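PDB 6PTM: uncharacterized protein from Bacteroides ovatus CL02T12C04, which is an exo-carrageenase of glycoside hydrolase family 42, probably cleaving sugar units from the ends of carrageenan chains. Local coordinates for residues S353-P358 / N575-M580; Y618-A623 / N645-T650. All coordinates share one frame; numbering follows the deposited sequence.

Contact 1 (S353-P358 / N575-M580); sequences SMQGSP and NKAEHM
With CG opposite the backbone N (chi1 -180°) and the chain extended, Gln355 reaches across to the backbone of Asn575, Lys576 and Ala577. Asn575 has its CG beside its own backbone N (chi1 -78°), which brings OD1 back to Gly356, 3.6 Å from its CA. Glutamine suits the crossing because a long stem ends in an amide: CG lies 3.4 Å from Asn575 O, NE2 donates to Ile574 O and sits 3.0 Å from Lys576 O, and OE1 rests 3.6 Å from CA of Ala577. Were Gln355 cut back to a methyl group, as in an alanine here, Ile574 O would probably lose its amide donor and a gap open beside Asn575 O. The contact joins the loop ahead of helix 358-385, within the beta-galactosidase family region, to the connection between helices 570-575 and 579-590, which belong with a parallel alpha/beta sheet. Gly356 occupies the third position of a type II turn, Met354 to Ser357; at phi 104° a beta-carbon would collide with Gln355 O, hence glycine. Ser357 N closes the turn on Met354 O, and its OG adds a second bond to that oxygen (2.6 Å), in the carbonyl plane on a lone pair. As N-cap of helix 358-385, the serine hydroxyl also makes a weak hydrogen bond to Tyr360 N. Between the segments a water accepts from Gly356 N and donates to Ser357 O and Asn575 OD1, while Asn575 ND2 is held by Ala571 O and Glu652 O.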
ATOM      1  N   SER A 353     -14.080 -26.951  -0.375  1.00 21.23           N
ATOM      2  CA  SER A 353     -15.419 -27.481   0.034  1.00 21.34           C
ATOM      3  C   SER A 353     -15.639 -27.442   1.552  1.00 21.37           C
ATOM      4  O   SER A 353     -16.803 -27.510   1.969  1.00 20.04           O
ATOM      5  CB  SER A 353     -15.610 -28.898  -0.419  1.00 21.69           C
ATOM      6  OG  SER A 353     -14.600 -29.726   0.160  1.00 21.27           O
ATOM      7  N   MET A 354     -14.579 -27.378   2.353  1.00 21.93           N
ATOM      8  CA  MET A 354     -14.671 -27.389   3.835  1.00 20.66           C
ATOM      9  C   MET A 354     -14.918 -25.968   4.360  1.00 18.65           C
ATOM     10  O   MET A 354     -15.209 -25.788   5.590  1.00 18.08           O
ATOM     11  CB  MET A 354     -13.392 -27.935   4.466  1.00 20.83           C
ATOM     12  CG  MET A 354     -13.045 -29.366   4.144  1.00 24.10           C
ATOM     13  SD  MET A 354     -11.262 -29.678   4.584  1.00 31.82           S
ATOM     14  CE  MET A 354     -11.177 -31.473   4.482  1.00 32.63           C
ATOM     15  N   GLN A 355     -14.845 -24.945   3.519  1.00 18.91           N
ATOM     16  CA  GLN A 355     -15.036 -23.579   4.057  1.00 17.77           C
ATOM     17  C   GLN A 355     -16.398 -23.540   4.760  1.00 17.46           C
ATOM     18  O   GLN A 355     -17.381 -24.029   4.189  1.00 17.65           O
ATOM     19  CB  GLN A 355     -14.915 -22.503   2.990  1.00 18.00           C
ATOM     20  CG  GLN A 355     -15.106 -21.116   3.542  1.00 18.50           C
ATOM     21  CD  GLN A 355     -14.786 -20.064   2.507  1.00 19.50           C
ATOM     22  OE1 GLN A 355     -15.140 -20.207   1.344  1.00 19.70           O
ATOM     23  NE2 GLN A 355     -14.141 -18.993   2.936  1.00 18.67           N
ATOM     24  N   GLY A 356     -16.447 -22.956   5.946  1.00 15.42           N
ATOM     25  CA  GLY A 356     -17.685 -22.854   6.740  1.00 16.74           C
ATOM     26  C   GLY A 356     -17.685 -23.862   7.875  1.00 15.50           C
ATOM     27  O   GLY A 356     -18.416 -23.649   8.829  1.00 16.15           O
ATOM     28  N   SER A 357     -16.890 -24.916   7.776  1.00 15.55           N
ATOM     29  CA  SER A 357     -16.798 -25.955   8.828  1.00 15.82           C
ATOM     30  C   SER A 357     -15.867 -25.457   9.918  1.00 16.57           C
ATOM     31  O   SER A 357     -14.951 -24.653   9.668  1.00 17.18           O
ATOM     32  CB  SER A 357     -16.303 -27.255   8.319  1.00 15.22           C
ATOM     33  OG  SER A 357     -14.972 -27.113   7.852  1.00 16.53           O
ATOM     34  N   PRO A 358     -16.079 -25.946  11.150  1.00 16.34           N
ATOM     35  CA  PRO A 358     -15.194 -25.616  12.265  1.00 15.15           C
ATOM     36  C   PRO A 358     -13.733 -26.006  12.066  1.00 15.47           C
ATOM     37  O   PRO A 358     -12.912 -25.149  12.362  1.00 17.33           O
ATOM     38  CB  PRO A 358     -15.862 -26.333  13.442  1.00 15.27           C
ATOM     39  CG  PRO A 358     -17.324 -26.276  13.048  1.00 15.32           C
ATOM     40  CD  PRO A 358     -17.276 -26.693  11.591  1.00 16.69           C
ATOM     41  N   ASN A 575     -15.033 -17.593   7.144  1.00 14.56           N
ATOM     42  CA  ASN A 575     -16.164 -18.537   6.909  1.00 15.05           C
ATOM     43  C   ASN A 575     -16.868 -18.234   5.574  1.00 16.42           C
ATOM     44  O   ASN A 575     -17.417 -19.161   4.992  1.00 19.23           O
ATOM     45  CB  ASN A 575     -17.199 -18.506   8.035  1.00 15.53           C
ATOM     46  CG  ASN A 575     -16.761 -19.264   9.265  1.00 14.69           C
ATOM     47  OD1 ASN A 575     -16.603 -20.475   9.171  1.00 15.22           O
ATOM     48  ND2 ASN A 575     -16.584 -18.569  10.398  1.00 14.29           N
ATOM     49  N   LYS A 576     -16.826 -17.009   5.058  1.00 17.52           N
ATOM     50  CA  LYS A 576     -17.586 -16.655   3.825  1.00 17.87           C
ATOM     51  C   LYS A 576     -16.669 -16.657   2.597  1.00 17.67           C
ATOM     52  O   LYS A 576     -15.486 -16.337   2.699  1.00 17.83           O
ATOM     53  CB  LYS A 576     -18.282 -15.303   3.969  1.00 18.05           C
ATOM     54  CG  LYS A 576     -19.454 -15.231   4.922  1.00 17.95           C
ATOM     55  CD  LYS A 576     -19.938 -13.814   5.131  1.00 18.44           C
ATOM     56  CE  LYS A 576     -20.204 -13.077   3.822  1.00 19.06           C
ATOM     57  NZ  LYS A 576     -20.702 -11.695   4.045  1.00 18.88           N
ATOM     58  N   ALA A 577     -17.221 -17.073   1.463  1.00 18.50           N
ATOM     59  CA  ALA A 577     -16.514 -17.145   0.176  1.00 19.41           C
ATOM     60  C   ALA A 577     -16.204 -15.715  -0.269  1.00 17.79           C
ATOM     61  O   ALA A 577     -15.149 -15.514  -0.849  1.00 18.13           O
ATOM     62  CB  ALA A 577     -17.366 -17.876  -0.849  1.00 21.10           C
ATOM     63  N   GLU A 578     -17.103 -14.773  -0.002  1.00 17.36           N
ATOM     64  CA  GLU A 578     -17.098 -13.438  -0.666  1.00 20.55           C
ATOM     65  C   GLU A 578     -17.405 -12.316   0.331  1.00 18.72           C
ATOM     66  O   GLU A 578     -18.154 -11.392  -0.023  1.00 16.82           O
ATOM     67  CB  GLU A 578     -18.116 -13.466  -1.813  1.00 22.52           C
ATOM     68  CG  GLU A 578     -17.793 -14.494  -2.883  1.00 24.60           C
ATOM     69  CD  GLU A 578     -18.750 -14.424  -4.063  1.00 29.01           C
ATOM     70  OE1 GLU A 578     -19.944 -14.325  -3.829  1.00 29.97           O
ATOM     71  OE2 GLU A 578     -18.287 -14.462  -5.196  1.00 33.21           O
ATOM     72  N   HIS A 579     -16.792 -12.342   1.519  1.00 16.91           N
ATOM     73  CA  HIS A 579     -17.060 -11.329   2.552  1.00 16.35           C
ATOM     74  C   HIS A 579     -16.576  -9.949   2.062  1.00 16.12           C
ATOM     75  O   HIS A 579     -17.242  -8.948   2.350  1.00 17.32           O
ATOM     76  CB  HIS A 579     -16.411 -11.701   3.877  1.00 15.59           C
ATOM     77  CG  HIS A 579     -16.822 -10.730   4.924  1.00 15.01           C
ATOM     78  ND1 HIS A 579     -18.151 -10.505   5.202  1.00 14.68           N
ATOM     79  CD2 HIS A 579     -16.116  -9.893   5.713  1.00 14.50           C
ATOM     80  CE1 HIS A 579     -18.264  -9.568   6.122  1.00 15.19           C
ATOM     81  NE2 HIS A 579     -17.026  -9.202   6.493  1.00 15.44           N
ATOM     82  N   MET A 580     -15.434  -9.896   1.377  1.00 15.12           N
ATOM     83  CA  MET A 580     -14.819  -8.607   1.002  1.00 14.81           C
ATOM     84  C   MET A 580     -15.567  -7.996  -0.187  1.00 15.14           C
ATOM     85  O   MET A 580     -15.546  -6.764  -0.286  1.00 15.88           O
ATOM     86  CB  MET A 580     -13.337  -8.786   0.707  1.00 14.82           C
ATOM     87  CG  MET A 580     -12.528  -9.142   1.978  1.00 16.12           C
ATOM     88  SD  MET A 580     -12.914  -8.115   3.427  1.00 16.70           S
ATOM     89  CE  MET A 580     -12.226  -6.557   2.857  1.00 18.71           C
TER
HETATM   90  O   HOH W   1     -14.912 -22.287   8.138  1.00 14.23           O

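Contact 2 (Y618-A623 / N645-T650); sequences YKTPYA and NESFKT
Thr620 and Pro621 lie against Ser647 to Thr650 where two loops meet, each following a strand of one parallel alpha/beta sheet; strands 614-617 and 640-643 are neighbours joined by a beta-alpha-beta crossover through helix 625-636. Backbone bonds do most of the joining. Phe648 N gives a nearly straight bond to Thr620 O (2.7 Å), and Pro621 O takes two donors, Lys649 N and Thr650 N, the second almost linear at 178°. Ala623 N returns a bond to Thr650 O, completing an isolated beta bridge between Tyr622 and Thr650. No donor is asked of the Pro621 nitrogen across the contact, so proline is tolerated, its CB packing 3.4 Å from Glu646 O. Among side-chain bonds, Ser647 OG receives Thr620 N at 2.8 Å and also pairs with Asp644, so a small hydroxyl that can both accept and donate fits. At the more open margin Lys619 NZ forms a salt bridge with OE2 of Glu646, on its syn lone pair, at 2.9 Å; the two chains run side by side, while CG of the lysine covers the centre of the Tyr618 ring. Apolar packing centres on Phe648, whose CG stands opposite its carbonyl carbon (chi1 -73°); the ring's CD1 touches Ala623 CB at 3.6 Å, and its CE1 lies 4.1 Å from Thr620 CG2. Separately, the hydroxyl oxygen OG1 of Thr650 lies 3.5 Å from ring carbon CD1 of Tyr622.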
ATOM      1  N   TYR A 618     -22.482  -4.527   8.361  1.00 17.86           N
ATOM      2  CA  TYR A 618     -23.099  -4.899   7.069  1.00 18.60           C
ATOM      3  C   TYR A 618     -22.670  -6.307   6.709  1.00 19.23           C
ATOM      4  O   TYR A 618     -21.434  -6.546   6.671  1.00 17.31           O
ATOM      5  CB  TYR A 618     -22.685  -3.932   5.958  1.00 18.44           C
ATOM      6  CG  TYR A 618     -23.242  -4.221   4.593  1.00 17.72           C
ATOM      7  CD1 TYR A 618     -24.587  -4.055   4.303  1.00 17.89           C
ATOM      8  CD2 TYR A 618     -22.407  -4.638   3.576  1.00 18.35           C
ATOM      9  CE1 TYR A 618     -25.082  -4.307   3.030  1.00 18.42           C
ATOM     10  CE2 TYR A 618     -22.879  -4.894   2.302  1.00 17.82           C
ATOM     11  CZ  TYR A 618     -24.214  -4.684   2.022  1.00 17.87           C
ATOM     12  OH  TYR A 618     -24.635  -4.929   0.760  1.00 18.66           O
ATOM     13  N   LYS A 619     -23.667  -7.170   6.452  1.00 16.33           N
ATOM     14  CA  LYS A 619     -23.491  -8.556   5.955  1.00 17.90           C
ATOM     15  C   LYS A 619     -22.333  -9.244   6.697  1.00 17.13           C
ATOM     16  O   LYS A 619     -21.464  -9.877   6.056  1.00 16.81           O
ATOM     17  CB  LYS A 619     -23.300  -8.509   4.440  1.00 21.25           C
ATOM     18  CG  LYS A 619     -24.554  -8.159   3.637  1.00 24.74           C
ATOM     19  CD  LYS A 619     -24.490  -8.732   2.218  1.00 29.49           C
ATOM     20  CE  LYS A 619     -25.817  -9.248   1.714  1.00 35.70           C
ATOM     21  NZ  LYS A 619     -26.714  -8.102   1.522  1.00 39.65           N
ATOM     22  N   THR A 620     -22.379  -9.179   8.023  1.00 16.53           N
ATOM     23  CA  THR A 620     -21.395  -9.801   8.938  1.00 17.01           C
ATOM     24  C   THR A 620     -22.142 -10.785   9.839  1.00 17.94           C
ATOM     25  O   THR A 620     -22.227 -10.577  11.052  1.00 17.36           O
ATOM     26  CB  THR A 620     -20.609  -8.684   9.641  1.00 17.37           C
ATOM     27  OG1 THR A 620     -20.072  -7.801   8.637  1.00 18.78           O
ATOM     28  CG2 THR A 620     -19.488  -9.217  10.502  1.00 18.07           C
ATOM     29  N   PRO A 621     -22.686 -11.895   9.284  1.00 19.81           N
ATOM     30  CA  PRO A 621     -23.540 -12.805  10.049  1.00 19.96           C
ATOM     31  C   PRO A 621     -22.735 -13.591  11.090  1.00 19.50           C
ATOM     32  O   PRO A 621     -23.299 -13.877  12.113  1.00 19.36           O
ATOM     33  CB  PRO A 621     -24.121 -13.757   8.995  1.00 20.67           C
ATOM     34  CG  PRO A 621     -23.075 -13.788   7.909  1.00 20.33           C
ATOM     35  CD  PRO A 621     -22.470 -12.395   7.919  1.00 20.22           C
ATOM     36  N   TYR A 622     -21.468 -13.904  10.798  1.00 20.24           N
ATOM     37  CA  TYR A 622     -20.511 -14.524  11.751  1.00 19.26           C
ATOM     38  C   TYR A 622     -19.759 -13.456  12.554  1.00 19.94           C
ATOM     39  O   TYR A 622     -19.180 -12.502  11.977  1.00 18.02           O
ATOM     40  CB  TYR A 622     -19.456 -15.357  11.030  1.00 19.06           C
ATOM     41  CG  TYR A 622     -19.954 -16.487  10.173  1.00 18.13           C
ATOM     42  CD1 TYR A 622     -19.938 -17.777  10.658  1.00 17.00           C
ATOM     43  CD2 TYR A 622     -20.263 -16.301   8.825  1.00 18.04           C
ATOM     44  CE1 TYR A 622     -20.298 -18.849   9.864  1.00 17.84           C
ATOM     45  CE2 TYR A 622     -20.633 -17.359   8.009  1.00 18.21           C
ATOM     46  CZ  TYR A 622     -20.684 -18.636   8.547  1.00 19.20           C
ATOM     47  OH  TYR A 622     -20.977 -19.723   7.783  1.00 19.84           O
ATOM     48  N   ALA A 623     -19.770 -13.574  13.885  1.00 18.78           N
ATOM     49  CA  ALA A 623     -18.958 -12.706  14.754  1.00 18.74           C
ATOM     50  C   ALA A 623     -18.450 -13.531  15.921  1.00 18.74           C
ATOM     51  O   ALA A 623     -19.158 -14.448  16.359  1.00 19.18           O
ATOM     52  CB  ALA A 623     -19.741 -11.516  15.227  1.00 20.19           C
ATOM     53  N   ASN A 645     -30.128  -6.575   8.911  1.00 25.77           N
ATOM     54  CA  ASN A 645     -30.932  -7.683   9.497  1.00 27.49           C
ATOM     55  C   ASN A 645     -30.107  -8.975   9.490  1.00 28.62           C
ATOM     56  O   ASN A 645     -30.438  -9.873  10.243  1.00 34.25           O
ATOM     57  CB  ASN A 645     -32.271  -7.838   8.772  1.00 29.03           C
ATOM     58  CG  ASN A 645     -33.196  -6.675   9.054  1.00 30.71           C
ATOM     59  OD1 ASN A 645     -33.626  -5.991   8.129  1.00 39.14           O
ATOM     60  ND2 ASN A 645     -33.442  -6.403  10.320  1.00 29.60           N
ATOM     61  N   GLU A 646     -29.027  -9.034   8.724  1.00 29.62           N
ATOM     62  CA  GLU A 646     -28.291 -10.291   8.475  1.00 30.86           C
ATOM     63  C   GLU A 646     -27.096 -10.432   9.431  1.00 29.13           C
ATOM     64  O   GLU A 646     -26.594 -11.543   9.535  1.00 32.25           O
ATOM     65  CB  GLU A 646     -27.770 -10.347   7.039  1.00 36.73           C
ATOM     66  CG  GLU A 646     -28.773  -9.954   5.967  1.00 43.03           C
ATOM     67  CD  GLU A 646     -28.140 -10.029   4.587  1.00 45.27           C
ATOM     68  OE1 GLU A 646     -27.477 -11.030   4.320  1.00 54.10           O
ATOM     69  OE2 GLU A 646     -28.250  -9.070   3.810  1.00 45.17           O
ATOM     70  N   SER A 647     -26.662  -9.390  10.144  1.00 23.56           N
ATOM     71  CA  SER A 647     -25.352  -9.420  10.841  1.00 20.59           C
ATOM     72  C   SER A 647     -25.437  -9.978  12.275  1.00 22.38           C
ATOM     73  O   SER A 647     -26.502  -9.933  12.910  1.00 21.42           O
ATOM     74  CB  SER A 647     -24.728  -8.076  10.768  1.00 17.95           C
ATOM     75  OG  SER A 647     -24.392  -7.811   9.421  1.00 16.99           O
ATOM     76  N   PHE A 648     -24.322 -10.497  12.792  1.00 20.49           N
ATOM     77  CA  PHE A 648     -24.187 -10.896  14.214  1.00 20.49           C
ATOM     78  C   PHE A 648     -25.250 -11.932  14.595  1.00 22.13           C
ATOM     79  O   PHE A 648     -25.768 -11.818  15.674  1.00 21.51           O
ATOM     80  CB  PHE A 648     -24.298  -9.648  15.096  1.00 20.62           C
ATOM     81  CG  PHE A 648     -23.104  -8.724  15.058  1.00 20.21           C
ATOM     82  CD1 PHE A 648     -22.035  -8.932  14.193  1.00 18.04           C
ATOM     83  CD2 PHE A 648     -23.046  -7.635  15.915  1.00 19.95           C
ATOM     84  CE1 PHE A 648     -20.936  -8.082  14.209  1.00 18.89           C
ATOM     85  CE2 PHE A 648     -21.943  -6.795  15.929  1.00 20.63           C
ATOM     86  CZ  PHE A 648     -20.878  -7.031  15.095  1.00 19.01           C
ATOM     87  N   LYS A 649     -25.480 -12.949  13.768  1.00 23.87           N
ATOM     88  CA  LYS A 649     -26.466 -14.049  14.009  1.00 24.67           C
ATOM     89  C   LYS A 649     -25.788 -15.268  14.625  1.00 24.13           C
ATOM     90  O   LYS A 649     -26.431 -15.925  15.429  1.00 23.49           O
ATOM     91  CB  LYS A 649     -27.082 -14.546  12.702  1.00 27.38           C
ATOM     92  CG  LYS A 649     -27.853 -13.495  11.928  1.00 32.37           C
ATOM     93  CD  LYS A 649     -28.858 -12.778  12.788  1.00 32.10           C
ATOM     94  CE  LYS A 649     -29.980 -12.190  11.963  1.00 35.43           C
ATOM     95  NZ  LYS A 649     -30.698 -11.145  12.724  1.00 38.03           N
ATOM     96  N   THR A 650     -24.550 -15.587  14.225  1.00 21.97           N
ATOM     97  CA  THR A 650     -23.812 -16.743  14.796  1.00 21.69           C
ATOM     98  C   THR A 650     -22.395 -16.380  15.250  1.00 24.04           C
ATOM     99  O   THR A 650     -21.877 -15.270  14.927  1.00 23.52           O
ATOM    100  CB  THR A 650     -23.701 -17.892  13.793  1.00 20.36           C
ATOM    101  OG1 THR A 650     -22.742 -17.532  12.796  1.00 22.03           O
ATOM    102  CG2 THR A 650     -25.020 -18.236  13.135  1.00 22.81           C
TER

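How the contacts relate
Both segments of contact 1 come earlier in the chain than those of contact 2, so the two are in series, and their centres lie about 14 Å apart on the same side of the molecule. Contact 2 is internal to the region built on the parallel sheet that holds strands 564-567, 614-617 and 640-643; contact 1 ties helices of that region to the loop before helix 358-385. The two meet directly: Lys576 NZ lies 2.8 Å from Lys619 O, and Asn575 ND2 packs near CD1 of Tyr622. Segment 575-580 is thus shared, touching the 353-358 loop and the 618-623 loop, consistent with the strand-end loops being coupled to the interface through it.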